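Local coordinates for Spermidine/putrescine ABC transporter, periplasmic binding protein (Treponema pallidum, PDB 2V84) that probably binds polyamines such as spermidine and putrescine in the periplasm as the substrate-binding lipoprotein of an ABC transporter, at residues A[125-130]-A[258-263]; A[142-147]-A[244-249]; A[175-180]-A[190-195]. One frame throughout, in Å; residues are numbered along the deposited sequence.

Interaction 1: A[125-130]-A[258-263]; sequences VPYYLG and DSFCIP
The ring of Phe-260 carries CD2 of Tyr-127 over one face, 3.3 Å above the plane and displaced toward the rim, while the edge of the Tyr-127 ring has CD1 of Phe-260 near its plane. The rings meet obliquely, planes 58° apart. A chi1 of -174° swings the Tyr-127 ring off the strand toward Phe-260, and its hydroxyl hydrogen-bonds to Thr-36 OG1.

Beneath the rings the strands are antiparallel. Val-125 and Phe-260 form a hydrogen-bonded pair, Val-125 N to Phe-260 O at 2.9 Å and Phe-260 N to Val-125 O at 2.8 Å. A classic beta bulge follows: Asp-258 O takes both Tyr-127 N (2.7 Å) and, from above the carbonyl plane, Tyr-128 N (3.2 Å). The register thus slips by one residue. The carboxylate of Asp-258 bonds through OD2 to Tyr-35 and to a buffer molecule, MES, consistent with a nearby ligand pocket.

Both strands belong to the mixed sheet. Phe-279 of helix 269-279 stacks on Tyr-127 and meets Phe-260 edge-to-face, Ile-276 of that helix touches Val-125 and Phe-260, and strand 76-77 adjoins Phe-260 through Leu-76.

Interaction 2: A[142-147]-A[244-249]; sequences PSYART and DFFIPQ
Tyr-144 and Arg-146 both bind OD2 of Asp-244, joining an irregular loop, in which Arg-146 centres an inverse gamma turn, to strand 243-246 in the periplasmic binding protein fold.

The polar part converges on that single oxygen. Tyr-144 OH donates to Asp-244 OD2 at 2.6 Å, on the carboxylate oxygen's anti lone pair, and the oxygen lies at the edge of the tyrosine ring, near its plane. Arg-146 NE reaches the syn lone pair of the same OD2 at 2.8 Å and makes the salt bridge, with OD2 22° out of the guanidinium plane, while NH2 adds a weak bond to it. NE and NH2 both turn to OD2, with the guanidinium and carboxylate planes 65° apart, so the bridge is not the side-by-side bidentate kind that uses both carboxylate oxygens. Concentrating two donors and a positive charge there would probably stabilise the ionised carboxylate.

The apolar part centres on Phe-246. Its CG sits between the backbone N and the carbonyl carbon (chi1 50°), which turns the ring toward the loop. Arg-146 CB lies over one face in a CH-pi contact, 3.9 Å from the ring centroid, and the arginine chain, extended from CG to NE, runs on past the ring to Asp-244. Tyr-144 CE2 packs against Phe-246 CE1 at 3.9 Å, the two side chains passing in opposite directions. Ile-134 and Val-136 of strand 125-137 also pack against Phe-246.

Water completes the join: one molecule donates to Arg-146 O and accepts from Gln-249 N, each at 2.8 Å.

Interaction 3: A[175-180]-A[190-195]; sequences ASLGYN and AQAAIL
Leu-177, the residue most buried by this contact, lies just past the end of helix 166-176 and lays its branched end against helix 186-200. CD1 is 3.7 Å from CA of Ala-192, so the methyl packs against the helix backbone itself. CD2 of Leu-177 turns instead to the amide of Gln-191, 3.8 Å from NE2, while Gln-191 CG runs close to CD1. From one turn further along the helix, Leu-195 reaches toward Leu-177 tip to tip, its CD2 lying 3.9 Å from Leu-177 CG. The same CD2 brushes Ser-176 CB, whose hydroxyl bonds back to Ala-172 O within its own helix.

Gln-191 has the next largest share. Its CG stands anti to the backbone N (chi1 -165°), and the chain stays extended beyond it, which carries the amide across to Tyr-179. The amide crosses the edge of the tyrosine ring with the two planes nearly perpendicular, 89° apart. Tyr-179 OH donates to Gln-191 OE1 at 3.1 Å, approaching from above the carbonyl plane and well bent at the acceptor (C=O...donor angle 102°).

Leu-195 also touches Trp-200 of its own helix, and Ala-192 packs on Met-170, Ala-173 and Leu-174. One face of the Tyr-179 ring lies against the backbone just past the helix, with Leu-177 O 3.5 Å above its centre. That end is a Schellman motif: Gly-178, at positive phi, is the C-prime residue, with Tyr-179 N bonded to Leu-174 O and Gly-178 N to Ala-175 O. The contact thus joins a Schellman-capped helix to the next helix in the chain.

In the fold
Interaction 1 is fully buried, whereas interaction 2 is partly buried and interaction 3 lies at the surface; both of the latter are on the other side of the chain's centre from it. Interactions 1 and 2 share a sheet: strand 125-137 pairs with strand 254-260 in interaction 1 and also neighbours strand 243-246, the strand that interaction 2 ties to a loop. Interaction 3 instead joins two successive helices, about 6 Å from interaction 2 between nearest atoms. Chemistry follows place: backbone pairing and aromatic rings in the core, a salt bridge, a bridging water and a CH-pi contact where a loop meets a strand, and aliphatic contacts with one side-chain hydrogen bond between the helices.

Interaction 1: A[125-130]-A[258-263]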
loop_
_atom_site.group_PDB
_atom_site.type_symbol
_atom_site.label_atom_id
_atom_site.label_comp_id
_atom_site.label_asym_id
_atom_site.label_seq_id
_atom_site.Cartn_x
_atom_site.Cartn_y
_atom_site.Cartn_z
ATOM N N VAL A 125 -11.193 9.727 0.616
ATOM C CA VAL A 125 -10.451 10.439 1.660
ATOM C C VAL A 125 -9.245 9.604 2.006
ATOM O O VAL A 125 -9.405 8.441 2.250
ATOM C CB VAL A 125 -11.292 10.618 2.954
ATOM C CG1 VAL A 125 -10.431 11.259 4.083
ATOM C CG2 VAL A 125 -12.547 11.496 2.681
ATOM N N PRO A 126 -8.025 10.174 1.995
ATOM C CA PRO A 126 -6.856 9.330 2.288
ATOM C C PRO A 126 -6.914 8.552 3.598
ATOM O O PRO A 126 -7.322 9.091 4.628
ATOM C CB PRO A 126 -5.700 10.342 2.356
ATOM C CG PRO A 126 -6.137 11.421 1.447
ATOM C CD PRO A 126 -7.626 11.540 1.619
ATOM N N TYR A 127 -6.459 7.299 3.542
ATOM C CA TYR A 127 -6.440 6.384 4.671
ATOM C C TYR A 127 -4.987 6.211 5.145
ATOM O O TYR A 127 -4.693 6.297 6.342
ATOM C CB TYR A 127 -7.020 5.053 4.172
ATOM C CG TYR A 127 -7.232 3.993 5.199
ATOM C CD1 TYR A 127 -6.164 3.250 5.698
ATOM C CD2 TYR A 127 -8.518 3.685 5.633
ATOM C CE1 TYR A 127 -6.367 2.267 6.618
ATOM C CE2 TYR A 127 -8.730 2.690 6.578
ATOM C CZ TYR A 127 -7.661 1.993 7.063
ATOM O OH TYR A 127 -7.860 0.982 7.991
ATOM N N TYR A 128 -4.075 5.978 4.204
ATOM C CA TYR A 128 -2.668 5.822 4.546
ATOM C C TYR A 128 -1.841 5.929 3.281
ATOM O O TYR A 128 -2.319 5.592 2.222
ATOM C CB TYR A 128 -2.390 4.489 5.339
ATOM C CG TYR A 128 -0.927 4.383 5.696
ATOM C CD1 TYR A 128 -0.353 5.285 6.588
ATOM C CD2 TYR A 128 -0.106 3.427 5.092
ATOM C CE1 TYR A 128 1.003 5.244 6.879
ATOM C CE2 TYR A 128 1.255 3.392 5.376
ATOM C CZ TYR A 128 1.792 4.300 6.257
ATOM O OH TYR A 128 3.132 4.238 6.539
ATOM N N LEU A 129 -0.625 6.445 3.396
ATOM C CA LEU A 129 0.316 6.535 2.279
ATOM C C LEU A 129 1.601 5.886 2.753
ATOM O O LEU A 129 2.139 6.282 3.791
ATOM C CB LEU A 129 0.576 8.010 1.930
ATOM C CG LEU A 129 1.401 8.366 0.680
ATOM C CD1 LEU A 129 1.022 9.735 0.227
ATOM C CD2 LEU A 129 2.919 8.282 0.955
ATOM N N GLY A 130 2.099 4.898 2.013
ATOM C CA GLY A 130 3.391 4.284 2.396
ATOM C C GLY A 130 4.051 3.746 1.153
ATOM O O GLY A 130 3.706 4.144 0.038
ATOM N N ASP A 258 -3.752 4.556 -0.083
ATOM C CA ASP A 258 -5.063 3.908 0.130
ATOM C C ASP A 258 -6.047 4.950 0.690
ATOM O O ASP A 258 -5.619 5.835 1.419
ATOM C CB ASP A 258 -4.901 2.790 1.157
ATOM C CG ASP A 258 -4.115 1.591 0.611
ATOM O OD1 ASP A 258 -4.258 1.292 -0.576
ATOM O OD2 ASP A 258 -3.386 0.931 1.395
ATOM N N SER A 259 -7.337 4.840 0.356
ATOM C CA SER A 259 -8.359 5.865 0.675
ATOM C C SER A 259 -9.646 5.223 1.087
ATOM O O SER A 259 -9.953 4.152 0.588
ATOM C CB SER A 259 -8.703 6.683 -0.567
ATOM O OG SER A 259 -7.618 7.511 -0.906
ATOM N N PHE A 260 -10.421 5.896 1.939
ATOM C CA PHE A 260 -11.825 5.566 2.157
ATOM C C PHE A 260 -12.644 6.042 0.970
ATOM O O PHE A 260 -12.515 7.192 0.507
ATOM C CB PHE A 260 -12.413 6.306 3.358
ATOM C CG PHE A 260 -11.905 5.855 4.710
ATOM C CD1 PHE A 260 -12.350 4.676 5.289
ATOM C CD2 PHE A 260 -11.029 6.672 5.427
ATOM C CE1 PHE A 260 -11.922 4.276 6.557
ATOM C CE2 PHE A 260 -10.608 6.292 6.709
ATOM C CZ PHE A 260 -11.052 5.095 7.275
ATOM N N CYS A 261 -13.521 5.161 0.498
ATOM C CA CYS A 261 -14.482 5.531 -0.528
ATOM C C CYS A 261 -15.839 5.007 -0.120
ATOM O O CYS A 261 -15.931 4.010 0.623
ATOM C CB CYS A 261 -14.083 4.934 -1.887
ATOM S SG CYS A 261 -12.515 5.536 -2.488
ATOM N N ILE A 262 -16.894 5.664 -0.610
ATOM C CA ILE A 262 -18.238 5.197 -0.310
ATOM C C ILE A 262 -18.788 4.499 -1.560
ATOM O O ILE A 262 -18.992 5.156 -2.588
ATOM C CB ILE A 262 -19.155 6.373 0.142
ATOM C CG1 ILE A 262 -18.716 6.918 1.517
ATOM C CG2 ILE A 262 -20.634 5.924 0.144
ATOM C CD1 ILE A 262 -19.439 8.223 1.903
ATOM N N PRO A 263 -19.013 3.159 -1.491
ATOM C CA PRO A 263 -19.488 2.455 -2.692
ATOM C C PRO A 263 -20.857 2.931 -3.162
ATOM O O PRO A 263 -21.701 3.258 -2.333
ATOM C CB PRO A 263 -19.596 0.992 -2.226
ATOM C CG PRO A 263 -18.636 0.887 -1.076
ATOM C CD PRO A 263 -18.834 2.225 -0.365
#

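Interaction 2: A[142-147]-A[244-249]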
loop_
_atom_site.group_PDB
_atom_site.type_symbol
_atom_site.label_atom_id
_atom_site.label_comp_id
_atom_site.label_asym_id
_atom_site.label_seq_id
_atom_site.Cartn_x
_atom_site.Cartn_y
_atom_site.Cartn_z
ATOM N N PRO A 142 26.429 -8.751 4.927
ATOM C CA PRO A 142 27.080 -7.608 5.593
ATOM C C PRO A 142 27.352 -6.403 4.685
ATOM O O PRO A 142 27.334 -5.262 5.175
ATOM C CB PRO A 142 28.390 -8.192 6.115
ATOM C CG PRO A 142 28.259 -9.678 5.969
ATOM C CD PRO A 142 27.342 -9.902 4.829
ATOM N N SER A 143 27.549 -6.649 3.387
ATOM C CA SER A 143 27.810 -5.571 2.418
ATOM C C SER A 143 26.770 -5.528 1.285
ATOM O O SER A 143 26.557 -6.511 0.586
ATOM C CB SER A 143 29.245 -5.685 1.856
ATOM O OG SER A 143 29.531 -4.609 0.966
ATOM N N TYR A 144 26.119 -4.385 1.118
ATOM C CA TYR A 144 25.100 -4.232 0.071
ATOM C C TYR A 144 24.857 -2.758 -0.187
ATOM O O TYR A 144 25.054 -1.929 0.711
ATOM C CB TYR A 144 23.776 -4.941 0.473
ATOM C CG TYR A 144 23.256 -4.503 1.824
ATOM C CD1 TYR A 144 23.758 -5.077 3.004
ATOM C CD2 TYR A 144 22.284 -3.495 1.932
ATOM C CE1 TYR A 144 23.302 -4.661 4.255
ATOM C CE2 TYR A 144 21.826 -3.064 3.179
ATOM C CZ TYR A 144 22.364 -3.659 4.338
ATOM O OH TYR A 144 21.935 -3.257 5.578
ATOM N N ALA A 145 24.424 -2.434 -1.407
ATOM C CA ALA A 145 23.954 -1.088 -1.697
ATOM C C ALA A 145 22.456 -1.102 -1.474
ATOM O O ALA A 145 21.802 -2.131 -1.687
ATOM C CB ALA A 145 24.288 -0.674 -3.153
ATOM N N ARG A 146 21.910 0.037 -1.049
ATOM C CA ARG A 146 20.497 0.138 -0.680
ATOM C C ARG A 146 19.663 0.533 -1.900
ATOM O O ARG A 146 19.147 1.655 -2.006
ATOM C CB ARG A 146 20.326 1.149 0.461
ATOM C CG ARG A 146 20.912 0.697 1.783
ATOM C CD ARG A 146 20.354 1.559 2.948
ATOM N NE ARG A 146 20.824 1.109 4.261
ATOM C CZ ARG A 146 21.994 1.439 4.821
ATOM N NH1 ARG A 146 22.861 2.233 4.194
ATOM N NH2 ARG A 146 22.319 0.964 6.022
ATOM N N THR A 147 19.579 -0.390 -2.852
ATOM C CA THR A 147 19.036 -0.121 -4.182
ATOM C C THR A 147 18.310 -1.375 -4.678
ATOM O O THR A 147 18.567 -2.476 -4.196
ATOM C CB THR A 147 20.148 0.254 -5.233
ATOM O OG1 THR A 147 20.991 -0.889 -5.468
ATOM C CG2 THR A 147 21.032 1.401 -4.752
ATOM N N ASP A 244 17.739 -4.509 8.112
ATOM C CA ASP A 244 17.746 -3.193 7.519
ATOM C C ASP A 244 16.633 -3.214 6.514
ATOM O O ASP A 244 16.727 -3.929 5.510
ATOM C CB ASP A 244 19.078 -2.935 6.813
ATOM C CG ASP A 244 19.213 -1.525 6.283
ATOM O OD1 ASP A 244 18.290 -0.689 6.430
ATOM O OD2 ASP A 244 20.276 -1.245 5.681
ATOM N N PHE A 245 15.571 -2.475 6.818
ATOM C CA PHE A 245 14.492 -2.253 5.892
ATOM C C PHE A 245 14.709 -0.863 5.348
ATOM O O PHE A 245 14.946 0.068 6.128
ATOM C CB PHE A 245 13.110 -2.332 6.579
ATOM C CG PHE A 245 11.998 -1.973 5.667
ATOM C CD1 PHE A 245 11.415 -2.936 4.849
ATOM C CD2 PHE A 245 11.597 -0.648 5.539
ATOM C CE1 PHE A 245 10.457 -2.567 3.935
ATOM C CE2 PHE A 245 10.619 -0.291 4.653
ATOM C CZ PHE A 245 10.053 -1.248 3.839
ATOM N N PHE A 246 14.626 -0.721 4.029
ATOM C CA PHE A 246 14.736 0.583 3.373
ATOM C C PHE A 246 13.876 0.629 2.134
ATOM O O PHE A 246 13.653 -0.381 1.477
ATOM C CB PHE A 246 16.196 0.895 2.973
ATOM C CG PHE A 246 16.869 -0.217 2.225
ATOM C CD1 PHE A 246 17.508 -1.246 2.912
ATOM C CD2 PHE A 246 16.902 -0.223 0.842
ATOM C CE1 PHE A 246 18.128 -2.296 2.224
ATOM C CE2 PHE A 246 17.512 -1.253 0.148
ATOM C CZ PHE A 246 18.131 -2.302 0.845
ATOM N N ILE A 247 13.402 1.823 1.810
ATOM C CA ILE A 247 12.809 2.085 0.509
ATOM C C ILE A 247 13.935 2.778 -0.257
ATOM O O ILE A 247 14.432 3.799 0.209
ATOM C CB ILE A 247 11.580 3.019 0.644
ATOM C CG1 ILE A 247 10.523 2.384 1.555
ATOM C CG2 ILE A 247 11.029 3.413 -0.747
ATOM C CD1 ILE A 247 9.739 3.377 2.421
ATOM N N PRO A 248 14.373 2.216 -1.412
ATOM C CA PRO A 248 15.485 2.794 -2.146
ATOM C C PRO A 248 15.273 4.285 -2.451
ATOM O O PRO A 248 14.206 4.668 -2.943
ATOM C CB PRO A 248 15.514 1.959 -3.428
ATOM C CG PRO A 248 15.014 0.617 -2.960
ATOM C CD PRO A 248 13.893 0.967 -2.037
ATOM N N GLN A 249 16.281 5.097 -2.135
ATOM C CA GLN A 249 16.164 6.561 -2.169
ATOM C C GLN A 249 16.860 7.199 -3.371
ATOM O O GLN A 249 16.709 8.409 -3.605
ATOM C CB GLN A 249 16.703 7.167 -0.862
ATOM C CG GLN A 249 15.941 6.762 0.409
ATOM C CD GLN A 249 14.522 7.319 0.485
ATOM O OE1 GLN A 249 14.312 8.528 0.444
ATOM N NE2 GLN A 249 13.549 6.438 0.605
HETATM O O HOH W 1 18.473 4.046 -0.676
#

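Interaction 3: A[175-180]-A[190-195]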
loop_
_atom_site.group_PDB
_atom_site.type_symbol
_atom_site.label_atom_id
_atom_site.label_comp_id
_atom_site.label_asym_id
_atom_site.label_seq_id
_atom_site.Cartn_x
_atom_site.Cartn_y
_atom_site.Cartn_z
ATOM N N ALA A 175 11.417 2.519 -12.163
ATOM C CA ALA A 175 12.135 3.446 -11.300
ATOM C C ALA A 175 13.655 3.325 -11.488
ATOM O O ALA A 175 14.320 4.312 -11.795
ATOM C CB ALA A 175 11.740 3.237 -9.846
ATOM N N SER A 176 14.186 2.113 -11.332
ATOM C CA SER A 176 15.617 1.846 -11.540
ATOM C C SER A 176 16.141 2.353 -12.875
ATOM O O SER A 176 17.239 2.898 -12.931
ATOM C CB SER A 176 15.917 0.353 -11.443
ATOM O OG SER A 176 15.578 -0.130 -10.168
ATOM N N LEU A 177 15.357 2.170 -13.937
ATOM C CA LEU A 177 15.716 2.641 -15.289
ATOM C C LEU A 177 15.421 4.125 -15.551
ATOM O O LEU A 177 15.525 4.586 -16.702
ATOM C CB LEU A 177 15.010 1.789 -16.348
ATOM C CG LEU A 177 15.410 0.309 -16.368
ATOM C CD1 LEU A 177 14.349 -0.537 -17.054
ATOM C CD2 LEU A 177 16.775 0.136 -17.022
ATOM N N GLY A 178 15.045 4.862 -14.503
ATOM C CA GLY A 178 14.808 6.302 -14.615
ATOM C C GLY A 178 13.510 6.639 -15.320
ATOM O O GLY A 178 13.301 7.770 -15.790
ATOM N N TYR A 179 12.624 5.653 -15.394
ATOM C CA TYR A 179 11.332 5.834 -16.040
ATOM C C TYR A 179 10.196 5.983 -15.025
ATOM O O TYR A 179 10.293 5.518 -13.885
ATOM C CB TYR A 179 11.057 4.667 -16.984
ATOM C CG TYR A 179 12.088 4.500 -18.086
ATOM C CD1 TYR A 179 12.664 5.614 -18.710
ATOM C CD2 TYR A 179 12.462 3.234 -18.530
ATOM C CE1 TYR A 179 13.600 5.472 -19.723
ATOM C CE2 TYR A 179 13.396 3.077 -19.548
ATOM C CZ TYR A 179 13.956 4.204 -20.146
ATOM O OH TYR A 179 14.871 4.069 -21.165
ATOM N N ASN A 180 9.117 6.639 -15.437
ATOM C CA ASN A 180 7.993 6.826 -14.537
ATOM C C ASN A 180 7.353 5.486 -14.180
ATOM O O ASN A 180 7.060 4.691 -15.084
ATOM C CB ASN A 180 6.947 7.764 -15.150
ATOM C CG ASN A 180 6.036 8.346 -14.104
ATOM O OD1 ASN A 180 5.059 7.724 -13.698
ATOM N ND2 ASN A 180 6.381 9.535 -13.625
ATOM N N ALA A 190 8.916 -2.628 -22.044
ATOM C CA ALA A 190 9.693 -3.761 -22.536
ATOM C C ALA A 190 11.077 -3.822 -21.882
ATOM O O ALA A 190 11.564 -4.900 -21.514
ATOM C CB ALA A 190 9.806 -3.691 -24.073
ATOM N N GLN A 191 11.707 -2.662 -21.739
ATOM C CA GLN A 191 13.009 -2.556 -21.079
ATOM C C GLN A 191 12.927 -2.996 -19.613
ATOM O O GLN A 191 13.790 -3.719 -19.117
ATOM C CB GLN A 191 13.464 -1.100 -21.151
ATOM C CG GLN A 191 14.940 -0.863 -20.836
ATOM C CD GLN A 191 15.388 0.530 -21.290
ATOM O OE1 GLN A 191 14.779 1.135 -22.196
ATOM N NE2 GLN A 191 16.456 1.043 -20.664
ATOM N N ALA A 192 11.874 -2.562 -18.933
ATOM C CA ALA A 192 11.613 -2.955 -17.549
ATOM C C ALA A 192 11.380 -4.463 -17.450
ATOM O O ALA A 192 11.903 -5.124 -16.552
ATOM C CB ALA A 192 10.414 -2.188 -17.004
ATOM N N ALA A 193 10.594 -5.004 -18.381
ATOM C CA ALA A 193 10.346 -6.453 -18.416
ATOM C C ALA A 193 11.625 -7.273 -18.570
ATOM O O ALA A 193 11.779 -8.320 -17.928
ATOM C CB ALA A 193 9.379 -6.793 -19.515
ATOM N N ILE A 194 12.525 -6.810 -19.438
ATOM C CA ILE A 194 13.805 -7.487 -19.650
ATOM C C ILE A 194 14.656 -7.411 -18.380
ATOM O O ILE A 194 15.308 -8.391 -18.011
ATOM C CB ILE A 194 14.587 -6.908 -20.850
ATOM C CG1 ILE A 194 13.876 -7.272 -22.163
ATOM C CG2 ILE A 194 16.026 -7.441 -20.854
ATOM C CD1 ILE A 194 14.318 -6.460 -23.402
ATOM N N LEU A 195 14.651 -6.250 -17.725
ATOM C CA LEU A 195 15.357 -6.111 -16.443
ATOM C C LEU A 195 14.889 -7.146 -15.407
ATOM O O LEU A 195 15.709 -7.848 -14.806
ATOM C CB LEU A 195 15.214 -4.683 -15.899
ATOM C CG LEU A 195 16.101 -4.277 -14.717
ATOM C CD1 LEU A 195 17.601 -4.379 -15.082
ATOM C CD2 LEU A 195 15.763 -2.901 -14.228
#